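Local atomic coordinates of hypothetical Membrane Spanning Protein (Bacillus cereus, PDB entry 2FB5), a protein that probably condenses two ATP molecules into cyclic di-AMP as a diadenylate cyclase and is required for efficient spore formation. Residues Glu13-Ile16 against Gln17-Met21; Glu41-Leu44 against Cys45-Asp49; Gln85-Ala89 against Arg90-Ala94. All coordinates share one frame; numbering follows the deposited sequence.

Contact 1 of 3, residues Glu13-Ile16 against Gln17-Met21; sequences ELKI and QTKQM
This is the regular i to i+4 bonding of an alpha-helix, helix 4-35, and here T18 and Q17 add side-chain bonds to the backbone ones of E13-I16. The clearest case is L14 O, which accepts twice from the same threonine: T18 N lies 2.9 Å from L14 O, and T18 OG1 lies 2.8 Å from L14 O, reaching it from the other face of the carbonyl plane. T18 can do this because OG1 sits beside its own backbone N (chi1 -53°), turned back toward the preceding turn. Q17 N is bonded to E13 O at 3.0 Å, and Q17 NE2, at the end of an extended chain, adds a weak, bent bond to the same oxygen (131°). That amide also crosses L14, with Q17 NE2 3.8 Å from L14 CD2. Two residues further along, I16 and Q20 run side by side, I16 CG2 being 3.9 Å from Q20 CD. T18 also packs on L60 of helix 47-70, and K15 NZ forms a salt bridge with E12. Two bonds thus grip L14 O from opposite faces, which ties the T18 hydroxyl to its own helix and fixes its rotation, while the Q17 amide is held only weakly.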
loop_
_atom_site.group_PDB
_atom_site.type_symbol
_atom_site.label_atom_id
_atom_site.label_comp_id
_atom_site.label_asym_id
_atom_site.label_seq_id
_atom_site.Cartn_x
_atom_site.Cartn_y
_atom_site.Cartn_z
ATOM N N GLU A 13 3.033 12.681 6.184
ATOM C CA GLU A 13 3.526 14.018 6.504
ATOM C C GLU A 13 3.429 14.347 7.999
ATOM O O GLU A 13 4.275 15.070 8.526
ATOM C CB GLU A 13 2.813 15.098 5.687
ATOM C CG GLU A 13 3.273 15.174 4.234
ATOM C CD GLU A 13 4.768 15.504 4.056
ATOM O OE1 GLU A 13 5.339 16.284 4.883
ATOM O OE2 GLU A 13 5.361 14.986 3.068
ATOM N N LEU A 14 2.397 13.828 8.665
ATOM C CA LEU A 14 2.263 13.963 10.122
ATOM C C LEU A 14 3.385 13.235 10.858
ATOM O O LEU A 14 3.889 13.733 11.886
ATOM C CB LEU A 14 0.904 13.446 10.599
ATOM C CG LEU A 14 -0.292 14.317 10.187
ATOM C CD1 LEU A 14 -1.603 13.663 10.615
ATOM C CD2 LEU A 14 -0.173 15.719 10.770
ATOM N N LYS A 15 3.752 12.064 10.331
ATOM C CA LYS A 15 4.881 11.277 10.828
ATOM C C LYS A 15 6.184 12.064 10.713
ATOM O O LYS A 15 6.973 12.113 11.658
ATOM C CB LYS A 15 4.978 9.942 10.078
ATOM C CG LYS A 15 6.042 8.977 10.625
ATOM C CD LYS A 15 5.694 7.502 10.343
ATOM C CE LYS A 15 6.013 7.101 8.914
ATOM N NZ LYS A 15 5.623 5.693 8.690
ATOM N N ILE A 16 6.394 12.687 9.553
ATOM C CA ILE A 16 7.547 13.553 9.319
ATOM C C ILE A 16 7.586 14.701 10.328
ATOM O O ILE A 16 8.622 14.956 10.934
ATOM C CB ILE A 16 7.554 14.092 7.866
ATOM C CG1 ILE A 16 7.959 12.990 6.887
ATOM C CG2 ILE A 16 8.465 15.332 7.723
ATOM C CD1 ILE A 16 7.734 13.370 5.394
ATOM N N GLN A 17 6.464 15.387 10.510
ATOM C CA GLN A 17 6.370 16.458 11.516
ATOM C C GLN A 17 6.679 15.983 12.931
ATOM O O GLN A 17 7.324 16.694 13.698
ATOM C CB GLN A 17 4.986 17.080 11.500
ATOM C CG GLN A 17 4.704 17.938 10.278
ATOM C CD GLN A 17 3.232 18.289 10.209
ATOM O OE1 GLN A 17 2.695 18.921 11.118
ATOM N NE2 GLN A 17 2.558 17.833 9.161
ATOM N N THR A 18 6.196 14.794 13.284
ATOM C CA THR A 18 6.483 14.218 14.596
ATOM C C THR A 18 7.994 13.983 14.773
ATOM O O THR A 18 8.574 14.378 15.787
ATOM C CB THR A 18 5.694 12.921 14.813
ATOM O OG1 THR A 18 4.307 13.173 14.568
ATOM C CG2 THR A 18 5.870 12.420 16.247
ATOM N N LYS A 19 8.626 13.386 13.764
ATOM C CA LYS A 19 10.068 13.127 13.790
ATOM C C LYS A 19 10.850 14.428 13.912
ATOM O O LYS A 19 11.830 14.495 14.656
ATOM C CB LYS A 19 10.524 12.385 12.532
ATOM C CG LYS A 19 10.078 10.925 12.431
ATOM C CD LYS A 19 10.586 10.391 11.100
ATOM C CE LYS A 19 10.258 8.951 10.886
ATOM N NZ LYS A 19 10.762 8.515 9.545
ATOM N N GLN A 20 10.407 15.455 13.193
ATOM C CA GLN A 20 11.058 16.764 13.240
ATOM C C GLN A 20 10.967 17.420 14.624
ATOM O O GLN A 20 11.933 18.026 15.078
ATOM C CB GLN A 20 10.503 17.698 12.166
ATOM C CG GLN A 20 10.873 17.304 10.718
ATOM C CD GLN A 20 10.246 18.230 9.678
ATOM O OE1 GLN A 20 9.179 18.807 9.902
ATOM N NE2 GLN A 20 10.905 18.364 8.523
ATOM N N MET A 21 9.835 17.294 15.307
ATOM C CA MET A 21 9.754 17.815 16.673
ATOM C C MET A 21 10.630 17.038 17.642
ATOM O O MET A 21 11.195 17.625 18.555
ATOM C CB MET A 21 8.324 17.891 17.214
ATOM C CG MET A 21 8.240 18.770 18.497
ATOM S SD MET A 21 8.694 20.520 18.231
ATOM C CE MET A 21 7.567 20.780 16.825
#

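Contact 2 of 3, residues Glu41-Leu44 against Cys45-Asp49; sequences ECIL and CKMED
L44, C45 and M47 carry the turn that leads into helix 47-70. L44 works mainly through its backbone: its carbonyl O accepts a long, weak bond from M47 N at 3.4 Å, and a water that hydrogen-bonds to E48 N at 3.1 Å also gives L44 O a weak bond. The water thus links L44 to the first turn of the helix. Among the side chains, L44 CD2 only brushes M47 CG (4.5 Å). M47 folds back because its chain bends at chi2 (-64°), and its methyl CE comes to 4.2 Å from I43 CD1, an apolar touch between two side chains four residues apart. C45 behaves differently. C45 SG is held between the backbone N and the carbonyl carbon (chi1 71°), a crowded position that puts the sulfur 3.2 Å from C42 O. The same oxygen, C42 O, takes the nearly straight bond from C45 N, also at 3.2 Å. K46 N closes the next step on I43 O at 3.0 Å. These i to i+3 bonds make residues 43-46 a short 3-10 segment that passes into the alpha-helix at M47. The turn ends the link from helix 4-35, and its apolar side lies against that helix: I43 touches M32 and A35, and M47 touches M32, while K46 NZ makes a long, weak ion pair with E28 of the same helix.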
loop_
_atom_site.group_PDB
_atom_site.type_symbol
_atom_site.label_atom_id
_atom_site.label_comp_id
_atom_site.label_asym_id
_atom_site.label_seq_id
_atom_site.Cartn_x
_atom_site.Cartn_y
_atom_site.Cartn_z
ATOM N N GLU A 41 26.406 30.218 32.418
ATOM C CA GLU A 41 25.120 29.693 31.969
ATOM C C GLU A 41 24.371 29.027 33.124
ATOM O O GLU A 41 24.986 28.400 34.002
ATOM C CB GLU A 41 25.327 28.652 30.870
ATOM C CG GLU A 41 26.108 29.142 29.660
ATOM C CD GLU A 41 25.312 29.124 28.371
ATOM O OE1 GLU A 41 24.073 28.937 28.404
ATOM O OE2 GLU A 41 25.946 29.282 27.308
ATOM N N CYS A 42 23.046 29.160 33.105
ATOM C CA CYS A 42 22.173 28.423 34.001
ATOM C C CYS A 42 21.074 27.782 33.169
ATOM O O CYS A 42 20.174 28.474 32.683
ATOM C CB CYS A 42 21.574 29.345 35.065
ATOM S SG CYS A 42 20.473 28.451 36.184
ATOM N N ILE A 43 21.148 26.461 33.010
ATOM C CA ILE A 43 20.296 25.762 32.038
ATOM C C ILE A 43 18.826 25.684 32.454
ATOM O O ILE A 43 17.971 25.247 31.679
ATOM C CB ILE A 43 20.844 24.358 31.686
ATOM C CG1 ILE A 43 20.826 23.444 32.916
ATOM C CG2 ILE A 43 22.244 24.499 31.085
ATOM C CD1 ILE A 43 20.943 21.949 32.597
ATOM N N LEU A 44 18.540 26.127 33.677
ATOM C CA LEU A 44 17.174 26.218 34.159
ATOM C C LEU A 44 16.319 27.146 33.286
ATOM O O LEU A 44 15.105 26.976 33.204
ATOM C CB LEU A 44 17.141 26.672 35.630
ATOM C CG LEU A 44 17.672 25.665 36.664
ATOM C CD1 LEU A 44 17.724 26.310 38.034
ATOM C CD2 LEU A 44 16.835 24.391 36.718
ATOM N N CYS A 45 16.957 28.103 32.619
ATOM C CA CYS A 45 16.242 29.013 31.737
ATOM C C CYS A 45 15.702 28.319 30.478
ATOM O O CYS A 45 14.885 28.888 29.762
ATOM C CB CYS A 45 17.132 30.207 31.367
ATOM S SG CYS A 45 18.465 29.778 30.256
ATOM N N LYS A 46 16.146 27.091 30.217
ATOM C CA LYS A 46 15.733 26.358 29.013
ATOM C C LYS A 46 14.664 25.291 29.253
ATOM O O LYS A 46 14.190 24.664 28.299
ATOM C CB LYS A 46 16.946 25.700 28.347
ATOM C CG LYS A 46 17.958 26.676 27.786
ATOM C CD LYS A 46 17.397 27.465 26.609
ATOM C CE LYS A 46 18.488 28.303 25.957
ATOM N NZ LYS A 46 19.681 27.445 25.638
ATOM N N MET A 47 14.285 25.092 30.513
ATOM C CA MET A 47 13.366 24.010 30.885
ATOM C C MET A 47 11.950 24.179 30.326
ATOM O O MET A 47 11.349 23.209 29.865
ATOM C CB MET A 47 13.324 23.835 32.401
ATOM C CG MET A 47 14.607 23.271 33.001
ATOM S SD MET A 47 15.060 21.589 32.509
ATOM C CE MET A 47 16.770 21.642 33.027
ATOM N N GLU A 48 11.427 25.403 30.374
ATOM C CA GLU A 48 10.129 25.735 29.785
ATOM C C GLU A 48 10.105 25.342 28.302
ATOM O O GLU A 48 9.192 24.645 27.861
ATOM C CB GLU A 48 9.835 27.231 29.973
ATOM C CG GLU A 48 8.759 27.828 29.061
ATOM C CD GLU A 48 8.976 29.321 28.796
ATOM O OE1 GLU A 48 10.144 29.729 28.571
ATOM O OE2 GLU A 48 7.980 30.088 28.797
ATOM N N ASP A 49 11.125 25.772 27.556
ATOM C CA ASP A 49 11.279 25.421 26.139
ATOM C C ASP A 49 11.221 23.909 25.899
ATOM O O ASP A 49 10.418 23.439 25.092
ATOM C CB ASP A 49 12.589 25.988 25.585
ATOM C CG ASP A 49 12.575 27.512 25.477
ATOM O OD1 ASP A 49 11.480 28.121 25.560
ATOM O OD2 ASP A 49 13.669 28.101 25.303
HETATM O O HOH W 1 12.042 27.813 32.240
#

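Contact 3 of 3, residues Gln85-Ala89 against Arg90-Ala94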
loop_
_atom_site.group_PDB
_atom_site.type_symbol
_atom_site.label_atom_id
_atom_site.label_comp_id
_atom_site.label_asym_id
_atom_site.label_seq_id
_atom_site.Cartn_x
_atom_site.Cartn_y
_atom_site.Cartn_z
ATOM N N GLN A 85 -11.682 17.158 22.600
ATOM C CA GLN A 85 -11.008 18.316 23.190
ATOM C C GLN A 85 -11.950 19.058 24.126
ATOM O O GLN A 85 -11.564 19.423 25.236
ATOM C CB GLN A 85 -10.506 19.271 22.098
ATOM C CG GLN A 85 -9.308 18.760 21.282
ATOM C CD GLN A 85 -9.018 19.609 20.028
ATOM O OE1 GLN A 85 -9.855 20.394 19.571
ATOM N NE2 GLN A 85 -7.830 19.438 19.469
ATOM N N HIS A 86 -13.186 19.276 23.677
ATOM C CA HIS A 86 -14.185 20.001 24.453
ATOM C C HIS A 86 -14.619 19.251 25.697
ATOM O O HIS A 86 -14.733 19.838 26.777
ATOM C CB HIS A 86 -15.397 20.316 23.578
ATOM C CG HIS A 86 -15.141 21.387 22.567
ATOM N ND1 HIS A 86 -16.007 21.654 21.528
ATOM C CD2 HIS A 86 -14.112 22.257 22.430
ATOM C CE1 HIS A 86 -15.531 22.651 20.804
ATOM N NE2 HIS A 86 -14.380 23.032 21.327
ATOM N N LEU A 87 -14.847 17.947 25.540
ATOM C CA LEU A 87 -15.193 17.084 26.659
ATOM C C LEU A 87 -14.058 17.008 27.679
ATOM O O LEU A 87 -14.301 17.047 28.888
ATOM C CB LEU A 87 -15.570 15.680 26.162
ATOM C CG LEU A 87 -16.853 15.644 25.309
ATOM C CD1 LEU A 87 -16.908 14.406 24.411
ATOM C CD2 LEU A 87 -18.083 15.728 26.193
ATOM N N SER A 88 -12.827 16.885 27.189
ATOM C CA SER A 88 -11.647 16.862 28.057
ATOM C C SER A 88 -11.557 18.127 28.917
ATOM O O SER A 88 -11.404 18.050 30.134
ATOM C CB SER A 88 -10.374 16.702 27.226
ATOM O OG SER A 88 -9.234 16.759 28.068
ATOM N N ALA A 89 -11.676 19.285 28.274
ATOM C CA ALA A 89 -11.617 20.571 28.966
ATOM C C ALA A 89 -12.652 20.678 30.095
ATOM O O ALA A 89 -12.354 21.205 31.179
ATOM C CB ALA A 89 -11.788 21.694 27.971
ATOM N N ARG A 90 -13.854 20.163 29.841
ATOM C CA ARG A 90 -14.960 20.224 30.786
ATOM C C ARG A 90 -14.913 19.050 31.772
ATOM O O ARG A 90 -15.723 18.980 32.694
ATOM C CB ARG A 90 -16.303 20.221 30.027
ATOM C CG ARG A 90 -16.562 21.458 29.140
ATOM C CD ARG A 90 -17.672 21.178 28.100
ATOM N NE ARG A 90 -17.619 22.073 26.935
ATOM C CZ ARG A 90 -18.109 21.785 25.722
ATOM N NH1 ARG A 90 -18.702 20.616 25.481
ATOM N NH2 ARG A 90 -18.002 22.670 24.735
ATOM N N LYS A 91 -13.961 18.137 31.576
ATOM C CA LYS A 91 -13.890 16.897 32.352
ATOM C C LYS A 91 -15.193 16.101 32.327
ATOM O O LYS A 91 -15.648 15.607 33.363
ATOM C CB LYS A 91 -13.438 17.164 33.800
ATOM C CG LYS A 91 -12.006 17.691 33.921
ATOM C CD LYS A 91 -11.545 17.700 35.389
ATOM C CE LYS A 91 -10.138 18.269 35.519
ATOM N NZ LYS A 91 -10.046 19.662 34.964
ATOM N N HIS A 92 -15.782 15.972 31.139
ATOM C CA HIS A 92 -16.965 15.137 30.934
ATOM C C HIS A 92 -16.550 13.773 30.427
ATOM O O HIS A 92 -15.981 13.669 29.330
ATOM C CB HIS A 92 -17.920 15.758 29.913
ATOM C CG HIS A 92 -18.549 17.041 30.360
ATOM N ND1 HIS A 92 -19.230 17.873 29.497
ATOM C CD2 HIS A 92 -18.586 17.645 31.572
ATOM C CE1 HIS A 92 -19.674 18.926 30.162
ATOM N NE2 HIS A 92 -19.297 18.812 31.424
ATOM N N GLY A 93 -16.844 12.739 31.215
ATOM C CA GLY A 93 -16.544 11.363 30.834
ATOM C C GLY A 93 -17.146 11.028 29.485
ATOM O O GLY A 93 -18.273 11.426 29.187
ATOM N N ALA A 94 -16.377 10.329 28.654
ATOM C CA ALA A 94 -16.827 9.974 27.319
ATOM C C ALA A 94 -16.197 8.667 26.914
ATOM O O ALA A 94 -15.089 8.363 27.339
ATOM C CB ALA A 94 -16.461 11.068 26.308
HETATM O O HOH W 2 -9.130 19.229 31.667
#
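R90 lies alongside H86, and its chain can be walked from the backbone outward. R90 CB is 3.6 Å from H86 O and also sits over the centre of the H92 ring. CG beside the backbone N (chi1 -65°) starts the run back along the helix: R90 CG passes H86 O at 3.4 Å, R90 CD at 3.5 Å, and R90 NE still lies near that oxygen. Beyond it the guanidinium has H86 CB over one face, 3.8 Å from R90 CZ, and R90 NH1, like NH2, lies close to H86 CB. R90 NH2 comes obliquely to the H86 ring, 3.8 Å from H86 CG, the two planes 33° apart. Both tips are claimed by E124: R90 NH1 makes a salt bridge to it and H86 ND1 a hydrogen bond. At this point the helix closes in a Schellman motif, K91 having positive phi: H92 N bonds L87 O at 2.9 Å and K91 N bonds S88 O. L87 then reaches on, its CD1 3.9 Å from A94 CB. Helix 77-90 thus ends in a short loop that turns into strand 94-98, where A94 pairs by backbone bonds with V185 of strand 181-185. F127 packs against both L87 and A94.

How the contacts relate
The three contacts follow one another along the chain. Contacts 1 and 2 belong to the N-terminal helical region: contact 1 lies within helix 4-35, and contact 2 is the turn opening helix 47-70, which packs alongside it. Their centres are 25 Å apart, and their nearest atoms about 8 Å. Contact 3 lies in the nucleotide-binding region, where helix 77-90 leads into strand 94-98 in the middle of the mixed sheet; its centre is 27 Å from that of contact 1, across the chain's centre, and 33 Å from that of contact 2. None of the three touches another: two belong to the N-terminal helical pair and the third to the sheet-based domain, which probably carries the cyclase activity.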